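Local atomic coordinates of lipoxygenase (Cyanothece sp., PDB entry 5EK8), a protein that probably catalyses the insertion of molecular oxygen into polyunsaturated fatty acids at a non-heme iron centre, acting as a 9R-lipoxygenase. Residues V148-K151 / T152-F155; T222-Q225 / A226-P230; F250-R253 / V254-M258; A342-I345 / F346-A349; V372-F375 / R376-K380. All coordinates share one frame; numbering follows the deposited sequence.

Contact 1 is the surface case: a loop entering an edge strand of the N-terminal β-sandwich, held by apolar packing with no clear hydrogen bond between its two halves. The other four are turns of helix, where carbonyl-to-amide bonds do the joining and side chains add to them. Contact 2 is partly buried, while contacts 3, 4 and 5 lie in the core. Contacts 4 and 5 share helix 337-377, their centres about 43 Å apart. Contact 3 touches contact 4 through aromatic and aliphatic groups, whereas contact 5 is dominated by buried polar groups directed partly at the β-sandwich that carries contact 1.

Contact 1. Residues V148-K151 / T152-F155; sequences VTQK and TYDF
Val148 and Tyr153 meet where a loop turns into strand 152-160. The CG1 methyl of Val148 lies against the CB of Tyr153 at 3.9 Å, and its CG2 stands over one ring face near the rim, 4.1 Å from Tyr153 CD1. The two side chains cross at about a right angle, the valine branches reaching the root and the near side of the ring, well short of the hydroxyl. With CG opposite the backbone N (chi1 178°), Tyr153 directs its ring past the valine. Gln150 folds over the Thr152 carbonyl, its CB 3.7 Å from Thr152 O, and its terminal amide, whose plane is 56° from that of the ring, ends near Tyr153 CD1. Between the two segments the hold is thus mainly apolar. The contact belongs to the edge of a β-sandwich, the PLAT domain, in which strand 152-160 runs parallel to strand 53-61; the backbone of Tyr153 is hydrogen-bonded to Lys54 and Thr56. Two residues further along the strand, Phe155 receives Tyr153 CE2 over the centre of its ring, 3.9 Å above the plane, and itself approaches the edge of the tyrosine ring. Leu115 of strand 115-126 touches both Val148 and Tyr153, and Tyr102 of strand 97-102 also packs on the valine. The loop is tied down by polar groups further out: Gln150 O accepts a hydrogen bond from Asn53 ND2, Lys151 NZ donates to Glu50 O, and Asp154 OD1 is bonded to Thr56 OG1.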
loop_
_atom_site.group_PDB
_atom_site.type_symbol
_atom_site.label_atom_id
_atom_site.label_comp_id
_atom_site.label_asym_id
_atom_site.label_seq_id
_atom_site.Cartn_x
_atom_site.Cartn_y
_atom_site.Cartn_z
ATOM N N VAL A 148 44.918 -14.360 -1.313
ATOM C CA VAL A 148 45.258 -12.988 -1.670
ATOM C C VAL A 148 46.501 -12.514 -0.929
ATOM O O VAL A 148 46.475 -12.304 0.283
ATOM C CB VAL A 148 44.095 -12.023 -1.379
ATOM C CG1 VAL A 148 44.520 -10.582 -1.639
ATOM C CG2 VAL A 148 42.885 -12.392 -2.224
ATOM N N THR A 149 47.590 -12.355 -1.675
ATOM C CA THR A 149 48.866 -11.930 -1.113
ATOM C C THR A 149 49.381 -10.689 -1.835
ATOM O O THR A 149 50.586 -10.455 -1.922
ATOM C CB THR A 149 49.908 -13.053 -1.194
ATOM O OG1 THR A 149 49.710 -13.800 -2.402
ATOM C CG2 THR A 149 49.760 -13.990 -0.010
ATOM N N GLN A 150 48.448 -9.903 -2.358
ATOM C CA GLN A 150 48.763 -8.648 -3.020
ATOM C C GLN A 150 48.257 -7.499 -2.157
ATOM O O GLN A 150 47.176 -7.597 -1.576
ATOM C CB GLN A 150 48.124 -8.602 -4.405
ATOM C CG GLN A 150 47.793 -9.976 -4.961
ATOM C CD GLN A 150 46.591 -9.956 -5.889
ATOM O OE1 GLN A 150 46.091 -8.890 -6.256
ATOM N NE2 GLN A 150 46.115 -11.138 -6.265
ATOM N N LYS A 151 49.018 -6.411 -2.070
ATOM C CA LYS A 151 48.622 -5.308 -1.199
ATOM C C LYS A 151 47.409 -4.561 -1.755
ATOM O O LYS A 151 46.851 -3.693 -1.085
ATOM C CB LYS A 151 49.785 -4.339 -0.975
ATOM C CG LYS A 151 49.690 -3.604 0.358
ATOM C CD LYS A 151 50.931 -2.783 0.661
ATOM C CE LYS A 151 51.323 -2.925 2.126
ATOM N NZ LYS A 151 52.184 -1.799 2.589
ATOM N N THR A 152 47.016 -4.894 -2.983
ATOM C CA THR A 152 45.773 -4.398 -3.570
ATOM C C THR A 152 45.081 -5.507 -4.357
ATOM O O THR A 152 45.627 -6.006 -5.342
ATOM C CB THR A 152 45.997 -3.201 -4.529
ATOM O OG1 THR A 152 46.692 -3.646 -5.700
ATOM C CG2 THR A 152 46.782 -2.077 -3.861
ATOM N N TYR A 153 43.885 -5.897 -3.928
ATOM C CA TYR A 153 43.088 -6.844 -4.703
ATOM C C TYR A 153 41.876 -6.150 -5.301
ATOM O O TYR A 153 41.113 -5.500 -4.592
ATOM C CB TYR A 153 42.634 -8.030 -3.853
ATOM C CG TYR A 153 41.767 -8.999 -4.631
ATOM C CD1 TYR A 153 42.337 -9.922 -5.503
ATOM C CD2 TYR A 153 40.380 -8.982 -4.509
ATOM C CE1 TYR A 153 41.553 -10.806 -6.226
ATOM C CE2 TYR A 153 39.586 -9.863 -5.230
ATOM C CZ TYR A 153 40.178 -10.772 -6.086
ATOM O OH TYR A 153 39.397 -11.652 -6.803
ATOM N N ASP A 154 41.690 -6.307 -6.607
ATOM C CA ASP A 154 40.631 -5.594 -7.313
ATOM C C ASP A 154 39.515 -6.517 -7.798
ATOM O O ASP A 154 39.757 -7.454 -8.559
ATOM C CB ASP A 154 41.223 -4.822 -8.495
ATOM C CG ASP A 154 40.163 -4.136 -9.336
ATOM O OD1 ASP A 154 39.443 -3.266 -8.800
ATOM O OD2 ASP A 154 40.062 -4.460 -10.541
ATOM N N PHE A 155 38.293 -6.241 -7.352
ATOM C CA PHE A 155 37.126 -6.984 -7.815
ATOM C C PHE A 155 36.717 -6.518 -9.205
ATOM O O PHE A 155 36.076 -7.251 -9.958
ATOM C CB PHE A 155 35.947 -6.813 -6.856
ATOM C CG PHE A 155 36.199 -7.341 -5.474
ATOM C CD1 PHE A 155 35.695 -8.572 -5.086
ATOM C CD2 PHE A 155 36.928 -6.600 -4.557
ATOM C CE1 PHE A 155 35.916 -9.060 -3.810
ATOM C CE2 PHE A 155 37.156 -7.080 -3.281
ATOM C CZ PHE A 155 36.649 -8.312 -2.907
#

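Contact 2. Residues T222-Q225 / A226-P230; sequences TQIQ and ADYPP
Ile224 and Tyr228 lie side by side on the C-terminal turn of helix 221-227, where the chain leaves the helix for a pair of prolines. Two regular i to i+4 bonds come first: Ala226 N to Thr222 O and Asp227 N to Gln223 O, both 2.9 Å. The amide of Tyr228 then splits between two carbonyls, with a bond of 3.3 Å from its N to Gln225 O, approached from above the carbonyl plane, and a weak one to Ile224 O. Asp227 and Gln223 run alongside each other, the carboxylate OD2 4.0 Å from Gln223 CG; the polar partners of Asp227 OD2 lie on helix 188-214, a salt bridge to Lys207 and a hydrogen bond to His208. The tyrosine CG is anti to its own carbonyl carbon (chi1 -69°), which lays the ring beside the isoleucine and sends OH to Thr612 OG1 on helix 608-623. A leucine at Tyr228 would probably leave Thr612 without this hydroxyl partner and open a gap between the two larger helices. The isoleucine meets the ring edge, not its face: Ile224 CG2 lies in the ring plane, 3.9 Å from Tyr228 CE2.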
loop_
_atom_site.group_PDB
_atom_site.type_symbol
_atom_site.label_atom_id
_atom_site.label_comp_id
_atom_site.label_asym_id
_atom_site.label_seq_id
_atom_site.Cartn_x
_atom_site.Cartn_y
_atom_site.Cartn_z
ATOM N N THR A 222 -27.432 -15.526 7.577
ATOM C CA THR A 222 -27.650 -15.240 8.989
ATOM C C THR A 222 -26.623 -15.944 9.877
ATOM O O THR A 222 -26.062 -15.343 10.798
ATOM C CB THR A 222 -29.056 -15.664 9.421
ATOM O OG1 THR A 222 -30.021 -15.057 8.552
ATOM C CG2 THR A 222 -29.320 -15.241 10.858
ATOM N N GLN A 223 -26.382 -17.218 9.584
ATOM C CA GLN A 223 -25.430 -18.025 10.339
ATOM C C GLN A 223 -23.992 -17.529 10.164
ATOM O O GLN A 223 -23.234 -17.431 11.137
ATOM C CB GLN A 223 -25.538 -19.488 9.919
ATOM C CG GLN A 223 -24.689 -20.438 10.734
ATOM C CD GLN A 223 -24.869 -21.877 10.298
ATOM O OE1 GLN A 223 -25.890 -22.234 9.704
ATOM N NE2 GLN A 223 -23.870 -22.711 10.574
ATOM N N ILE A 224 -23.623 -17.219 8.921
ATOM C CA ILE A 224 -22.297 -16.684 8.616
ATOM C C ILE A 224 -22.080 -15.369 9.343
ATOM O O ILE A 224 -21.031 -15.149 9.952
ATOM C CB ILE A 224 -22.098 -16.460 7.101
ATOM C CG1 ILE A 224 -22.119 -17.792 6.358
ATOM C CG2 ILE A 224 -20.779 -15.747 6.824
ATOM C CD1 ILE A 224 -22.027 -17.640 4.861
ATOM N N GLN A 225 -23.081 -14.497 9.286
ATOM C CA GLN A 225 -22.974 -13.200 9.938
ATOM C C GLN A 225 -22.835 -13.356 11.451
ATOM O O GLN A 225 -21.971 -12.734 12.069
ATOM C CB GLN A 225 -24.179 -12.332 9.610
ATOM C CG GLN A 225 -23.961 -10.867 9.925
ATOM C CD GLN A 225 -23.018 -10.195 8.939
ATOM O OE1 GLN A 225 -23.414 -9.828 7.826
ATOM N NE2 GLN A 225 -21.764 -10.033 9.342
ATOM N N ALA A 226 -23.684 -14.198 12.036
ATOM C CA ALA A 226 -23.653 -14.464 13.472
ATOM C C ALA A 226 -22.304 -15.004 13.933
ATOM O O ALA A 226 -21.794 -14.597 14.979
ATOM C CB ALA A 226 -24.756 -15.439 13.850
ATOM N N ASP A 227 -21.731 -15.914 13.149
ATOM C CA ASP A 227 -20.499 -16.592 13.549
ATOM C C ASP A 227 -19.273 -15.671 13.546
ATOM O O ASP A 227 -18.259 -15.983 14.177
ATOM C CB ASP A 227 -20.248 -17.807 12.654
ATOM C CG ASP A 227 -21.131 -18.991 13.023
ATOM O OD1 ASP A 227 -21.867 -18.894 14.027
ATOM O OD2 ASP A 227 -21.087 -20.021 12.318
ATOM N N TYR A 228 -19.363 -14.546 12.842
ATOM C CA TYR A 228 -18.336 -13.510 12.931
ATOM C C TYR A 228 -18.798 -12.415 13.885
ATOM O O TYR A 228 -19.996 -12.244 14.091
ATOM C CB TYR A 228 -18.025 -12.903 11.559
ATOM C CG TYR A 228 -17.310 -13.817 10.588
ATOM C CD1 TYR A 228 -15.947 -14.053 10.696
ATOM C CD2 TYR A 228 -17.997 -14.419 9.543
ATOM C CE1 TYR A 228 -15.294 -14.881 9.799
ATOM C CE2 TYR A 228 -17.352 -15.247 8.641
ATOM C CZ TYR A 228 -16.002 -15.475 8.773
ATOM O OH TYR A 228 -15.364 -16.299 7.876
ATOM N N PRO A 229 -17.849 -11.685 14.489
ATOM C CA PRO A 229 -18.223 -10.532 15.317
ATOM C C PRO A 229 -18.986 -9.479 14.520
ATOM O O PRO A 229 -18.855 -9.434 13.303
ATOM C CB PRO A 229 -16.872 -9.986 15.807
ATOM C CG PRO A 229 -15.830 -10.690 15.011
ATOM C CD PRO A 229 -16.416 -11.996 14.598
ATOM N N PRO A 230 -19.786 -8.645 15.197
ATOM C CA PRO A 230 -20.542 -7.604 14.493
ATOM C C PRO A 230 -19.644 -6.476 13.996
ATOM O O PRO A 230 -18.511 -6.352 14.458
ATOM C CB PRO A 230 -21.512 -7.097 15.563
ATOM C CG PRO A 230 -20.799 -7.342 16.846
ATOM C CD PRO A 230 -20.050 -8.632 16.648
#

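Contact 3. Residues F250-R253 / V254-M258; sequences FVLR and VLNGM
The apolar contacts start with Val254 CG2, which sits over one face of the Phe250 ring, 4.2 Å from its centroid and 15° off the ring normal, a CH-pi contact on the last stretch of helix 247-256. With CG1 anti to the backbone N (chi1 159°), CG2 is left beside that N and over the ring. One residue on, Val251 CG1 touches Leu255 CD1 at 4.3 Å. Backbone bonds follow the i to i+4 pattern through Val254, Leu255 and Asn256, and Gly257 N closes the series on Arg253 O at 2.9 Å, coming from above the carbonyl plane as the chain leaves the helix. The charged component is Arg253. Bent at chi2 and chi3, it folds back so that one guanidinium face covers Gly257 CA, 3.5 Å from NH1, while NH1 forms a salt bridge with Glu580, whose carboxylate also takes the amide of Met258. Asn256 reaches Tyr452 N and Asp449 O. Beyond the turn, Met258 lies near the iron site, its side chain about 6 Å from that of the iron ligand His359. Phe250 and Val254 pack against Phe346 of helix 337-377 and Phe297 of strand 291-300, and Val251 and Leu255 against Leu304 of strand 303-313.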
loop_
_atom_site.group_PDB
_atom_site.type_symbol
_atom_site.label_atom_id
_atom_site.label_comp_id
_atom_site.label_asym_id
_atom_site.label_seq_id
_atom_site.Cartn_x
_atom_site.Cartn_y
_atom_site.Cartn_z
ATOM N N PHE A 250 -26.627 7.194 4.292
ATOM C CA PHE A 250 -26.194 6.986 2.914
ATOM C C PHE A 250 -25.281 8.122 2.470
ATOM O O PHE A 250 -24.184 7.890 1.947
ATOM C CB PHE A 250 -27.403 6.878 1.984
ATOM C CG PHE A 250 -27.048 6.698 0.535
ATOM C CD1 PHE A 250 -27.135 7.760 -0.351
ATOM C CD2 PHE A 250 -26.636 5.463 0.056
ATOM C CE1 PHE A 250 -26.819 7.594 -1.689
ATOM C CE2 PHE A 250 -26.317 5.293 -1.282
ATOM C CZ PHE A 250 -26.408 6.359 -2.155
ATOM N N VAL A 251 -25.740 9.347 2.706
ATOM C CA VAL A 251 -24.972 10.540 2.370
ATOM C C VAL A 251 -23.681 10.611 3.175
ATOM O O VAL A 251 -22.599 10.846 2.618
ATOM C CB VAL A 251 -25.798 11.818 2.614
ATOM C CG1 VAL A 251 -24.909 13.051 2.554
ATOM C CG2 VAL A 251 -26.927 11.909 1.607
ATOM N N LEU A 252 -23.798 10.402 4.484
ATOM C CA LEU A 252 -22.630 10.435 5.359
ATOM C C LEU A 252 -21.532 9.477 4.895
ATOM O O LEU A 252 -20.354 9.821 4.928
ATOM C CB LEU A 252 -23.028 10.109 6.798
ATOM C CG LEU A 252 -23.639 11.271 7.576
ATOM C CD1 LEU A 252 -24.018 10.829 8.967
ATOM C CD2 LEU A 252 -22.673 12.450 7.625
ATOM N N ARG A 253 -21.919 8.286 4.447
ATOM C CA ARG A 253 -20.931 7.288 4.047
ATOM C C ARG A 253 -20.439 7.525 2.629
ATOM O O ARG A 253 -19.332 7.119 2.274
ATOM C CB ARG A 253 -21.501 5.876 4.181
ATOM C CG ARG A 253 -21.847 5.502 5.613
ATOM C CD ARG A 253 -20.768 5.957 6.594
ATOM N NE ARG A 253 -19.576 5.114 6.539
ATOM C CZ ARG A 253 -18.481 5.318 7.266
ATOM N NH1 ARG A 253 -17.444 4.497 7.156
ATOM N NH2 ARG A 253 -18.421 6.345 8.100
ATOM N N VAL A 254 -21.260 8.178 1.815
ATOM C CA VAL A 254 -20.793 8.619 0.509
ATOM C C VAL A 254 -19.664 9.626 0.704
ATOM O O VAL A 254 -18.642 9.585 0.011
ATOM C CB VAL A 254 -21.929 9.242 -0.325
ATOM C CG1 VAL A 254 -21.367 10.133 -1.426
ATOM C CG2 VAL A 254 -22.807 8.150 -0.918
ATOM N N LEU A 255 -19.848 10.513 1.680
ATOM C CA LEU A 255 -18.869 11.560 1.970
ATOM C C LEU A 255 -17.605 11.054 2.659
ATOM O O LEU A 255 -16.489 11.379 2.249
ATOM C CB LEU A 255 -19.499 12.647 2.842
ATOM C CG LEU A 255 -20.384 13.682 2.152
ATOM C CD1 LEU A 255 -20.955 14.638 3.188
ATOM C CD2 LEU A 255 -19.610 14.437 1.071
ATOM N N ASN A 256 -17.783 10.258 3.705
ATOM C CA ASN A 256 -16.683 9.969 4.615
ATOM C C ASN A 256 -16.361 8.492 4.777
ATOM O O ASN A 256 -15.473 8.132 5.548
ATOM C CB ASN A 256 -16.989 10.574 5.979
ATOM C CG ASN A 256 -17.393 12.031 5.884
ATOM O OD1 ASN A 256 -16.651 12.857 5.350
ATOM N ND2 ASN A 256 -18.584 12.350 6.381
ATOM N N GLY A 257 -17.067 7.646 4.032
ATOM C CA GLY A 257 -16.896 6.206 4.130
ATOM C C GLY A 257 -15.576 5.687 3.589
ATOM O O GLY A 257 -14.678 6.466 3.264
ATOM N N MET A 258 -15.471 4.359 3.504
ATOM C CA MET A 258 -14.278 3.673 3.003
ATOM C C MET A 258 -13.854 4.234 1.659
ATOM O O MET A 258 -12.672 4.476 1.413
ATOM C CB MET A 258 -14.535 2.170 2.880
ATOM C CG MET A 258 -13.304 1.351 2.554
ATOM S SD MET A 258 -13.677 -0.102 1.555
ATOM C CE MET A 258 -14.279 0.672 0.054
#

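Contact 4. Residues A342-I345 / F346-A349; sequences AKRI and FRTA
Ile345 O is gripped by two donors, the amide of Ala349 at 3.0 Å from its N and the hydroxyl of Thr348 at 2.5 Å from OG1. The threonine oxygen lies between its own backbone N and carbonyl carbon (chi1 56°), which turns it back onto the carbonyl one turn earlier, so a buried hydroxyl is satisfied within the helix. The regular ladder runs alongside: Phe346 N bonds to Ala342 O almost straight (N-H...O 177°), Arg347 N to Lys343 O and Thr348 N to Arg344 O. These turns belong to the long helix 337-377, the core helix that further along supplies the iron ligands His359 and His364. On another face, Arg347 bends at chi3 and lays its guanidinium flat over the preceding turn: NH2 is 3.4 Å from Arg344 CA and 3.5 Å from Arg344 CB, while Lys343 O lies above the same face. Arg347 NE donates to Tyr586 O. Lys343 NZ stays 6.2 Å from Arg347 NH1 and pairs with Asp247 in a salt bridge, which probably offsets the nearby like charge. Phe346 packs on Ala295 of strand 291-300, and Ile345 on Val293 and Ile311 of the neighbouring strands.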
loop_
_atom_site.group_PDB
_atom_site.type_symbol
_atom_site.label_atom_id
_atom_site.label_comp_id
_atom_site.label_asym_id
_atom_site.label_seq_id
_atom_site.Cartn_x
_atom_site.Cartn_y
_atom_site.Cartn_z
ATOM N N ALA A 342 -31.810 0.366 -4.627
ATOM C CA ALA A 342 -30.926 1.232 -5.402
ATOM C C ALA A 342 -29.747 1.696 -4.547
ATOM O O ALA A 342 -28.592 1.665 -4.990
ATOM C CB ALA A 342 -31.690 2.430 -5.951
ATOM N N LYS A 343 -30.039 2.114 -3.316
ATOM C CA LYS A 343 -28.990 2.583 -2.412
ATOM C C LYS A 343 -27.981 1.477 -2.110
ATOM O O LYS A 343 -26.770 1.721 -2.039
ATOM C CB LYS A 343 -29.595 3.120 -1.113
ATOM C CG LYS A 343 -30.047 4.568 -1.197
ATOM C CD LYS A 343 -30.584 5.065 0.136
ATOM C CE LYS A 343 -31.826 4.294 0.555
ATOM N NZ LYS A 343 -32.512 4.920 1.722
ATOM N N ARG A 344 -28.476 0.255 -1.946
ATOM C CA ARG A 344 -27.575 -0.868 -1.712
ATOM C C ARG A 344 -26.681 -1.137 -2.933
ATOM O O ARG A 344 -25.468 -1.362 -2.794
ATOM C CB ARG A 344 -28.365 -2.124 -1.350
ATOM C CG ARG A 344 -27.493 -3.329 -1.032
ATOM C CD ARG A 344 -28.353 -4.521 -0.687
ATOM N NE ARG A 344 -27.592 -5.761 -0.599
ATOM C CZ ARG A 344 -28.146 -6.966 -0.682
ATOM N NH1 ARG A 344 -29.455 -7.079 -0.868
ATOM N NH2 ARG A 344 -27.395 -8.056 -0.589
ATOM N N ILE A 345 -27.284 -1.113 -4.123
ATOM C CA ILE A 345 -26.536 -1.321 -5.365
ATOM C C ILE A 345 -25.414 -0.287 -5.516
ATOM O O ILE A 345 -24.256 -0.638 -5.800
ATOM C CB ILE A 345 -27.458 -1.260 -6.598
ATOM C CG1 ILE A 345 -28.369 -2.488 -6.636
ATOM C CG2 ILE A 345 -26.633 -1.201 -7.871
ATOM C CD1 ILE A 345 -29.218 -2.584 -7.878
ATOM N N PHE A 346 -25.760 0.982 -5.309
ATOM C CA PHE A 346 -24.756 2.035 -5.285
ATOM C C PHE A 346 -23.655 1.707 -4.294
ATOM O O PHE A 346 -22.474 1.830 -4.617
ATOM C CB PHE A 346 -25.370 3.386 -4.926
ATOM C CG PHE A 346 -24.377 4.515 -4.945
ATOM C CD1 PHE A 346 -24.114 5.199 -6.120
ATOM C CD2 PHE A 346 -23.696 4.882 -3.798
ATOM C CE1 PHE A 346 -23.194 6.233 -6.147
ATOM C CE2 PHE A 346 -22.777 5.914 -3.820
ATOM C CZ PHE A 346 -22.529 6.593 -4.994
ATOM N N ARG A 347 -24.046 1.297 -3.086
ATOM C CA ARG A 347 -23.074 0.959 -2.046
ATOM C C ARG A 347 -22.073 -0.095 -2.507
ATOM O O ARG A 347 -20.881 -0.003 -2.215
ATOM C CB ARG A 347 -23.780 0.466 -0.784
ATOM C CG ARG A 347 -24.175 1.561 0.173
ATOM C CD ARG A 347 -24.464 0.980 1.543
ATOM N NE ARG A 347 -25.602 0.062 1.543
ATOM C CZ ARG A 347 -26.869 0.446 1.662
ATOM N NH1 ARG A 347 -27.163 1.735 1.789
ATOM N NH2 ARG A 347 -27.841 -0.455 1.651
ATOM N N THR A 348 -22.565 -1.095 -3.229
ATOM C CA THR A 348 -21.710 -2.185 -3.681
ATOM C C THR A 348 -20.767 -1.723 -4.788
ATOM O O THR A 348 -19.583 -2.090 -4.807
ATOM C CB THR A 348 -22.535 -3.375 -4.186
ATOM O OG1 THR A 348 -23.419 -2.933 -5.224
ATOM C CG2 THR A 348 -23.348 -3.977 -3.051
ATOM N N ALA A 349 -21.287 -0.922 -5.713
ATOM C CA ALA A 349 -20.420 -0.363 -6.750
ATOM C C ALA A 349 -19.327 0.488 -6.103
ATOM O O ALA A 349 -18.163 0.457 -6.518
ATOM C CB ALA A 349 -21.223 0.454 -7.752
#

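Contact 5. Residues V372-F375 / R376-K380; sequences VACF and RNLRK
Arg376 runs alongside Val372, one turn back near the end of helix 337-377. Its CB and CG both lie 3.1 Å from Val372 O, CD touches Val372 CG1 at 3.7 Å, and a bend at chi3 then swings the tip away from the helix. There NE forms a salt bridge with Asp491 of helix 482-495, and NH1 another with Asp63, in the loop after strand 53-61 of the N-terminal β-sandwich. Asn377 folds back on its own turn: with CG beside the backbone N (chi1 -57°), ND2 reaches Ala373 O at 3.0 Å, the same carbonyl that takes the backbone N of Asn377. That N is shared with Cys374 O, which also accepts from Leu378 N at 2.9 Å. Further round the helix, Cys374 SG meets Leu378 CD1 at 3.9 Å. Replacing Asn377 with leucine would probably cost Ala373 O its second donor and Asp491 a donor, since ND2 bonds to this carboxylate as well. Phe375 stacks on Trp163. The helix thus ends in doubly used carbonyls and a carboxylate shared by buried Arg376 and Asn377; Asp491 probably stays ionised beside Arg376, while the Arg376-Asp63 salt bridge and the Phe375-Trp163 stack tie this end to the sandwich.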
loop_
_atom_site.group_PDB
_atom_site.type_symbol
_atom_site.label_atom_id
_atom_site.label_comp_id
_atom_site.label_asym_id
_atom_site.label_seq_id
_atom_site.Cartn_x
_atom_site.Cartn_y
_atom_site.Cartn_z
ATOM N N VAL A 372 10.320 1.273 -3.352
ATOM C CA VAL A 372 11.449 0.679 -4.054
ATOM C C VAL A 372 12.518 1.714 -4.390
ATOM O O VAL A 372 13.692 1.521 -4.065
ATOM C CB VAL A 372 11.002 -0.021 -5.348
ATOM C CG1 VAL A 372 12.207 -0.563 -6.088
ATOM C CG2 VAL A 372 10.015 -1.145 -5.030
ATOM N N ALA A 373 12.112 2.816 -5.018
ATOM C CA ALA A 373 13.059 3.882 -5.347
ATOM C C ALA A 373 13.784 4.396 -4.099
ATOM O O ALA A 373 15.016 4.557 -4.092
ATOM C CB ALA A 373 12.348 5.017 -6.043
ATOM N N CYS A 374 13.005 4.641 -3.046
ATOM C CA CYS A 374 13.525 5.167 -1.791
ATOM C C CYS A 374 14.626 4.293 -1.221
ATOM O O CYS A 374 15.745 4.757 -0.998
ATOM C CB CYS A 374 12.400 5.305 -0.765
ATOM S SG CYS A 374 12.961 5.615 0.922
ATOM N N PHE A 375 14.306 3.027 -0.983
ATOM C CA PHE A 375 15.277 2.110 -0.402
ATOM C C PHE A 375 16.425 1.840 -1.364
ATOM O O PHE A 375 17.508 1.430 -0.949
ATOM C CB PHE A 375 14.603 0.798 0.010
ATOM C CG PHE A 375 13.838 0.898 1.300
ATOM C CD1 PHE A 375 14.490 0.775 2.517
ATOM C CD2 PHE A 375 12.472 1.127 1.300
ATOM C CE1 PHE A 375 13.795 0.870 3.703
ATOM C CE2 PHE A 375 11.773 1.224 2.484
ATOM C CZ PHE A 375 12.436 1.095 3.685
ATOM N N ARG A 376 16.188 2.079 -2.649
ATOM C CA ARG A 376 17.239 1.912 -3.638
ATOM C C ARG A 376 18.286 3.009 -3.541
ATOM O O ARG A 376 19.475 2.740 -3.695
ATOM C CB ARG A 376 16.660 1.886 -5.050
ATOM C CG ARG A 376 16.217 0.520 -5.524
ATOM C CD ARG A 376 15.595 0.608 -6.916
ATOM N NE ARG A 376 16.599 0.830 -7.950
ATOM C CZ ARG A 376 17.096 -0.134 -8.716
ATOM N NH1 ARG A 376 16.676 -1.382 -8.571
ATOM N NH2 ARG A 376 18.008 0.149 -9.634
ATOM N N ASN A 377 17.857 4.243 -3.284
ATOM C CA ASN A 377 18.766 5.377 -3.473
ATOM C C ASN A 377 18.997 6.308 -2.278
ATOM O O ASN A 377 19.853 7.191 -2.343
ATOM C CB ASN A 377 18.275 6.216 -4.657
ATOM C CG ASN A 377 18.161 5.407 -5.937
ATOM O OD1 ASN A 377 19.158 5.144 -6.608
ATOM N ND2 ASN A 377 16.941 5.014 -6.285
ATOM N N LEU A 378 18.253 6.123 -1.192
ATOM C CA LEU A 378 18.365 7.035 -0.054
ATOM C C LEU A 378 19.108 6.413 1.126
ATOM O O LEU A 378 18.554 5.580 1.844
ATOM C CB LEU A 378 16.977 7.503 0.389
ATOM C CG LEU A 378 16.212 8.315 -0.658
ATOM C CD1 LEU A 378 14.886 8.815 -0.100
ATOM C CD2 LEU A 378 17.068 9.474 -1.162
ATOM N N ARG A 379 20.356 6.830 1.325
ATOM C CA ARG A 379 21.186 6.319 2.418
ATOM C C ARG A 379 21.780 7.433 3.282
ATOM O O ARG A 379 21.370 7.623 4.428
ATOM C CB ARG A 379 22.308 5.442 1.863
ATOM C CG ARG A 379 21.935 3.981 1.770
ATOM C CD ARG A 379 22.814 3.230 0.795
ATOM N NE ARG A 379 21.988 2.431 -0.099
ATOM C CZ ARG A 379 21.877 2.647 -1.404
ATOM N NH1 ARG A 379 21.090 1.873 -2.134
ATOM N NH2 ARG A 379 22.559 3.627 -1.978
ATOM N N LYS A 380 22.752 8.162 2.736
ATOM C CA LYS A 380 23.393 9.258 3.463
ATOM C C LYS A 380 22.478 10.472 3.620
ATOM O O LYS A 380 22.614 11.246 4.572
ATOM C CB LYS A 380 24.686 9.683 2.766
ATOM C CG LYS A 380 25.835 8.706 2.932
ATOM C CD LYS A 380 27.168 9.402 2.691
ATOM C CE LYS A 380 28.341 8.455 2.896
ATOM N NZ LYS A 380 29.641 9.176 2.850
#